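Local coordinates for protein elongation factor 1-beta (Pyrococcus horikoshii OT-3, PDB 7CSL) that probably promotes the exchange of GDP for GTP on EF-1-alpha, regenerating the form that takes part in the aminoacyl-tRNA ternary complex, at residues N5-V9 with T87-I91; Y36-E42 with L53-G59. One frame throughout, in Å; residues are numbered along the deposited sequence.

Contact 1. Residues N5-V9 with T87-I91; sequences NLVGV and TVSRI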
loop_
_atom_site.group_PDB
_atom_site.type_symbol
_atom_site.label_atom_id
_atom_site.label_comp_id
_atom_site.label_asym_id
_atom_site.label_seq_id
_atom_site.Cartn_x
_atom_site.Cartn_y
_atom_site.Cartn_z
ATOM N N ASN C 5 17.470 -4.616 -3.677
ATOM C CA ASN C 5 16.659 -3.698 -4.478
ATOM C C ASN C 5 15.299 -3.305 -3.883
ATOM O O ASN C 5 14.516 -2.676 -4.567
ATOM C CB ASN C 5 16.509 -4.258 -5.890
ATOM C CG ASN C 5 15.774 -5.564 -5.913
ATOM O OD1 ASN C 5 15.279 -6.022 -4.906
ATOM N ND2 ASN C 5 15.680 -6.169 -7.078
ATOM N N LEU C 6 15.064 -3.643 -2.612
ATOM C CA LEU C 6 13.786 -3.458 -1.934
ATOM C C LEU C 6 14.020 -2.955 -0.489
ATOM O O LEU C 6 14.871 -3.463 0.224
ATOM C CB LEU C 6 13.055 -4.788 -1.918
ATOM C CG LEU C 6 11.568 -4.842 -1.681
ATOM C CD1 LEU C 6 10.814 -3.951 -2.699
ATOM C CD2 LEU C 6 11.110 -6.292 -1.734
ATOM N N VAL C 7 13.346 -1.871 -0.116
ATOM C CA VAL C 7 13.315 -1.425 1.268
ATOM C C VAL C 7 11.916 -1.700 1.845
ATOM O O VAL C 7 10.907 -1.456 1.198
ATOM C CB VAL C 7 13.732 0.048 1.382
ATOM C CG1 VAL C 7 12.652 0.961 0.858
ATOM C CG2 VAL C 7 14.063 0.384 2.821
ATOM N N GLY C 8 11.856 -2.286 3.024
ATOM C CA GLY C 8 10.575 -2.438 3.733
ATOM C C GLY C 8 10.655 -1.749 5.080
ATOM O O GLY C 8 11.581 -2.029 5.846
ATOM N N VAL C 9 9.726 -0.837 5.382
ATOM C CA VAL C 9 9.747 -0.146 6.690
ATOM C C VAL C 9 8.956 -0.964 7.670
ATOM O O VAL C 9 7.774 -1.190 7.420
ATOM C CB VAL C 9 9.253 1.288 6.563
ATOM C CG1 VAL C 9 9.295 2.051 7.915
ATOM C CG2 VAL C 9 10.087 1.989 5.506
ATOM N N THR C 87 5.661 0.323 4.659
ATOM C CA THR C 87 5.925 0.665 3.294
ATOM C C THR C 87 6.891 -0.369 2.711
ATOM O O THR C 87 7.834 -0.798 3.406
ATOM C CB THR C 87 6.579 2.069 3.266
ATOM O OG1 THR C 87 5.670 3.026 3.835
ATOM C CG2 THR C 87 6.917 2.475 1.882
ATOM N N VAL C 88 6.647 -0.798 1.472
ATOM C CA VAL C 88 7.621 -1.580 0.722
ATOM C C VAL C 88 7.867 -0.905 -0.598
ATOM O O VAL C 88 6.919 -0.491 -1.262
ATOM C CB VAL C 88 7.107 -2.982 0.443
ATOM C CG1 VAL C 88 8.196 -3.800 -0.211
ATOM C CG2 VAL C 88 6.651 -3.613 1.750
ATOM N N SER C 89 9.128 -0.774 -1.005
ATOM C CA SER C 89 9.391 -0.033 -2.197
ATOM C C SER C 89 10.744 -0.347 -2.740
ATOM O O SER C 89 11.660 -0.552 -1.983
ATOM C CB SER C 89 9.292 1.470 -1.895
ATOM O OG SER C 89 9.542 2.286 -3.031
ATOM N N ARG C 90 10.858 -0.384 -4.058
ATOM C CA ARG C 90 12.155 -0.608 -4.721
ATOM C C ARG C 90 13.035 0.640 -4.605
ATOM O O ARG C 90 12.532 1.757 -4.361
ATOM C CB ARG C 90 11.944 -0.948 -6.190
ATOM C CG ARG C 90 11.103 -2.182 -6.453
ATOM C CD ARG C 90 11.063 -2.518 -7.927
ATOM N NE ARG C 90 12.360 -3.015 -8.430
ATOM C CZ ARG C 90 12.686 -4.291 -8.680
ATOM N NH1 ARG C 90 11.858 -5.301 -8.498
ATOM N NH2 ARG C 90 13.881 -4.563 -9.166
ATOM N N ILE C 91 14.341 0.396 -4.670
ATOM C CA ILE C 91 15.385 1.399 -4.758
ATOM C C ILE C 91 16.266 1.042 -5.961
ATOM O O ILE C 91 16.905 1.917 -6.539
ATOM C CB ILE C 91 16.293 1.475 -3.483
ATOM C CG1 ILE C 91 16.931 0.127 -3.124
ATOM C CG2 ILE C 91 15.520 1.972 -2.269
ATOM C CD1 ILE C 91 17.879 0.242 -1.949
ATOM O OXT ILE C 91 16.367 -0.139 -6.368
#
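L6 CG lies opposite its own backbone N (chi1 -161°) and V88 CG1 does the same (chi1 -174°); with the side chains set this way, L6 CD1 lies 3.6 Å from V88 CG1. The two residues sit on neighbouring antiparallel strands of a ferredoxin-like sheet, the first strand running beside the last. Both side chains also touch F67 of helix 67-75, so that helix packs on this face here. G8 pairs with V88 and has no side chain there. On the other face, V7 CG1 lies 3.4 Å from S89 O and only loosely meets I91 CG2. V7 and S89 form a hydrogen-bonded pair, with V7 N to S89 O at 2.8 Å and S89 N to V7 O at 2.9 Å. S89 OG bonds to the backbone of the chain of another protein.

At the strand end, N5 and R90 lie side by side with amide and guanidinium planes 58° apart. N5 ND2 and R90 NH2 are both donors, 3.2 Å apart, and do not bond. Each side chain has its polar partner in D61: the carboxylate forms a salt bridge with R90 NH1, and the backbone N bonds to N5 OD1. I91 N donates to N5 O at 3.1 Å. At the far end V9 N donates to T87 O at 2.7 Å.

Contact 2. Residues Y36-E42 with L53-G59; sequences YGLAKVE and LKFYVLG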
loop_
_atom_site.group_PDB
_atom_site.type_symbol
_atom_site.label_atom_id
_atom_site.label_comp_id
_atom_site.label_asym_id
_atom_site.label_seq_id
_atom_site.Cartn_x
_atom_site.Cartn_y
_atom_site.Cartn_z
ATOM N N TYR C 36 19.112 -10.246 4.804
ATOM C CA TYR C 36 18.537 -8.874 4.836
ATOM C C TYR C 36 19.601 -7.906 5.327
ATOM O O TYR C 36 20.575 -8.312 5.935
ATOM C CB TYR C 36 17.292 -8.832 5.706
ATOM C CG TYR C 36 16.239 -9.805 5.290
ATOM C CD1 TYR C 36 15.303 -9.482 4.328
ATOM C CD2 TYR C 36 16.172 -11.065 5.850
ATOM C CE1 TYR C 36 14.341 -10.396 3.952
ATOM C CE2 TYR C 36 15.215 -11.982 5.478
ATOM C CZ TYR C 36 14.310 -11.644 4.525
ATOM O OH TYR C 36 13.343 -12.514 4.142
ATOM N N GLY C 37 19.433 -6.636 5.028
ATOM C CA GLY C 37 20.302 -5.620 5.534
ATOM C C GLY C 37 19.479 -4.596 6.213
ATOM O O GLY C 37 18.278 -4.734 6.297
ATOM N N LEU C 38 20.117 -3.531 6.664
ATOM C CA LEU C 38 19.437 -2.493 7.413
ATOM C C LEU C 38 19.980 -1.147 7.004
ATOM O O LEU C 38 21.165 -0.900 7.154
ATOM C CB LEU C 38 19.673 -2.711 8.915
ATOM C CG LEU C 38 18.999 -1.738 9.862
ATOM C CD1 LEU C 38 17.482 -1.844 9.803
ATOM C CD2 LEU C 38 19.433 -2.015 11.281
ATOM N N ALA C 39 19.124 -0.280 6.476
ATOM C CA ALA C 39 19.581 1.041 6.026
ATOM C C ALA C 39 19.669 2.014 7.189
ATOM O O ALA C 39 20.613 2.757 7.258
ATOM C CB ALA C 39 18.690 1.605 4.898
ATOM N N LYS C 40 18.697 1.964 8.103
ATOM C CA LYS C 40 18.637 2.842 9.255
ATOM C C LYS C 40 17.471 2.507 10.183
ATOM O O LYS C 40 16.514 1.825 9.815
ATOM C CB LYS C 40 18.492 4.317 8.857
ATOM C CG LYS C 40 17.223 4.649 8.099
ATOM C CD LYS C 40 17.179 6.141 7.860
ATOM C CE LYS C 40 15.849 6.528 7.254
ATOM N NZ LYS C 40 15.901 7.959 6.888
ATOM N N VAL C 41 17.560 3.025 11.393
ATOM C CA VAL C 41 16.480 2.917 12.355
ATOM C C VAL C 41 16.107 4.337 12.740
ATOM O O VAL C 41 16.987 5.107 13.093
ATOM C CB VAL C 41 16.913 2.124 13.603
ATOM C CG1 VAL C 41 15.698 1.796 14.452
ATOM C CG2 VAL C 41 17.600 0.832 13.193
ATOM N N GLU C 42 14.823 4.669 12.656
ATOM C CA GLU C 42 14.337 5.939 13.115
ATOM C C GLU C 42 13.400 5.721 14.287
ATOM O O GLU C 42 12.754 4.683 14.388
ATOM C CB GLU C 42 13.615 6.664 12.005
ATOM C CG GLU C 42 14.487 6.806 10.785
ATOM C CD GLU C 42 14.066 7.944 9.918
ATOM O OE1 GLU C 42 12.880 7.983 9.534
ATOM O OE2 GLU C 42 14.941 8.768 9.608
ATOM N N LEU C 53 9.995 2.257 16.978
ATOM C CA LEU C 53 11.244 2.109 16.231
ATOM C C LEU C 53 10.826 1.712 14.804
ATOM O O LEU C 53 10.094 0.733 14.621
ATOM C CB LEU C 53 12.101 1.019 16.819
ATOM C CG LEU C 53 13.042 1.249 18.024
ATOM C CD1 LEU C 53 12.512 2.194 19.053
ATOM C CD2 LEU C 53 13.358 -0.093 18.650
ATOM N N LYS C 54 11.301 2.463 13.819
ATOM C CA LYS C 54 11.067 2.176 12.396
ATOM C C LYS C 54 12.358 1.730 11.716
ATOM O O LYS C 54 13.277 2.497 11.531
ATOM C CB LYS C 54 10.438 3.389 11.727
ATOM C CG LYS C 54 8.951 3.501 12.052
ATOM C CD LYS C 54 8.404 4.889 11.742
ATOM C CE LYS C 54 8.404 5.247 10.267
ATOM N NZ LYS C 54 9.575 6.075 9.859
ATOM N N PHE C 55 12.415 0.432 11.431
ATOM C CA PHE C 55 13.516 -0.240 10.783
ATOM C C PHE C 55 13.364 -0.244 9.259
ATOM O O PHE C 55 12.419 -0.800 8.732
ATOM C CB PHE C 55 13.587 -1.690 11.277
ATOM C CG PHE C 55 14.094 -1.822 12.697
ATOM C CD1 PHE C 55 13.285 -1.499 13.768
ATOM C CD2 PHE C 55 15.387 -2.269 12.956
ATOM C CE1 PHE C 55 13.759 -1.630 15.063
ATOM C CE2 PHE C 55 15.865 -2.400 14.242
ATOM C CZ PHE C 55 15.067 -2.062 15.289
ATOM N N TYR C 56 14.322 0.356 8.572
ATOM C CA TYR C 56 14.379 0.372 7.108
ATOM C C TYR C 56 15.152 -0.873 6.684
ATOM O O TYR C 56 16.375 -0.845 6.509
ATOM C CB TYR C 56 14.983 1.673 6.626
ATOM C CG TYR C 56 14.061 2.825 6.905
ATOM C CD1 TYR C 56 13.815 3.249 8.224
ATOM C CD2 TYR C 56 13.385 3.460 5.883
ATOM C CE1 TYR C 56 12.917 4.266 8.504
ATOM C CE2 TYR C 56 12.497 4.515 6.150
ATOM C CZ TYR C 56 12.268 4.915 7.468
ATOM O OH TYR C 56 11.388 5.954 7.776
ATOM N N VAL C 57 14.425 -1.972 6.549
ATOM C CA VAL C 57 15.037 -3.265 6.210
ATOM C C VAL C 57 15.268 -3.335 4.697
ATOM O O VAL C 57 14.348 -3.083 3.943
ATOM C CB VAL C 57 14.157 -4.433 6.674
ATOM C CG1 VAL C 57 14.842 -5.792 6.485
ATOM C CG2 VAL C 57 13.814 -4.293 8.173
ATOM N N LEU C 58 16.482 -3.751 4.295
ATOM C CA LEU C 58 16.856 -3.981 2.921
ATOM C C LEU C 58 16.650 -5.438 2.548
ATOM O O LEU C 58 17.024 -6.379 3.287
ATOM C CB LEU C 58 18.325 -3.598 2.677
ATOM C CG LEU C 58 18.668 -2.186 3.129
ATOM C CD1 LEU C 58 20.153 -1.918 3.067
ATOM C CD2 LEU C 58 17.843 -1.191 2.298
ATOM N N GLY C 59 16.074 -5.640 1.391
ATOM C CA GLY C 59 15.833 -6.983 0.877
ATOM C C GLY C 59 15.872 -7.033 -0.639
ATOM O O GLY C 59 16.433 -6.141 -1.289
#
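The backbones of Y36-E42 and L53-G59 run antiparallel at 143°, and A39 and K40 both face Y56, with A39 N donating to Y56 O and Y56 N to K40 O, consistent with a beta bulge. K40 CG sits between its backbone N and carbonyl carbon (chi1 62°), and from there the extended chain runs alongside the Y56 ring. K40 CE lies over the ring centre, 3.8 Å from the centroid. K40 NZ stands over the same face at 4.9 Å from the centroid, a cation-pi contact, and forms a salt bridge with E42 OE2 at 3.0 Å. K54 NZ donates to Y56 OH at 2.8 Å and makes a long salt bridge to E42 OE1. E42 OE1 comes to 3.1 Å from Y56 OH, its carboxylate nearly perpendicular to the ring. Putting an alanine at Y56 would probably leave the K40 chain without the ring it lies on and K54 NZ without its hydroxyl acceptor.

These strands form the beta hairpin of the ferredoxin-like fold, and 37-47 is an outermost strand of the sheet within this chain. The other face of the hairpin is apolar and turned to the helices. V41 CG1 sits over the centre of the F55 ring, 3.9 Å from its centroid, and L38 CD1 meets the ring edge at F55 CD2, 3.8 Å away. F55 also touches L28 of helix 21-29 and the F74 ring. Beyond them Y36 CB packs on V57 CG1 at 4.0 Å, while Y36 OH bonds to S66 N.

Both contacts belong to one antiparallel sheet and join where strands 6-14 and 50-59 lie side by side. L6 O and G59 N are 2.7 Å apart, a probable hydrogen bond, and N5 and L6 both face G59 in a classic beta bulge. V9 also packs on the Y56 ring. Contact 1 pairs the chain's two ends and is mostly buried with the chain of another protein counted, though farther from the chain's centre; contact 2 pairs consecutive strands in a hairpin and is only partly buried. Contact 1 is mainly backbone bonds and aliphatic side chains, with its charge at the strand end. Contact 2 has a charged, aromatic face and an apolar face. That other chain touches both.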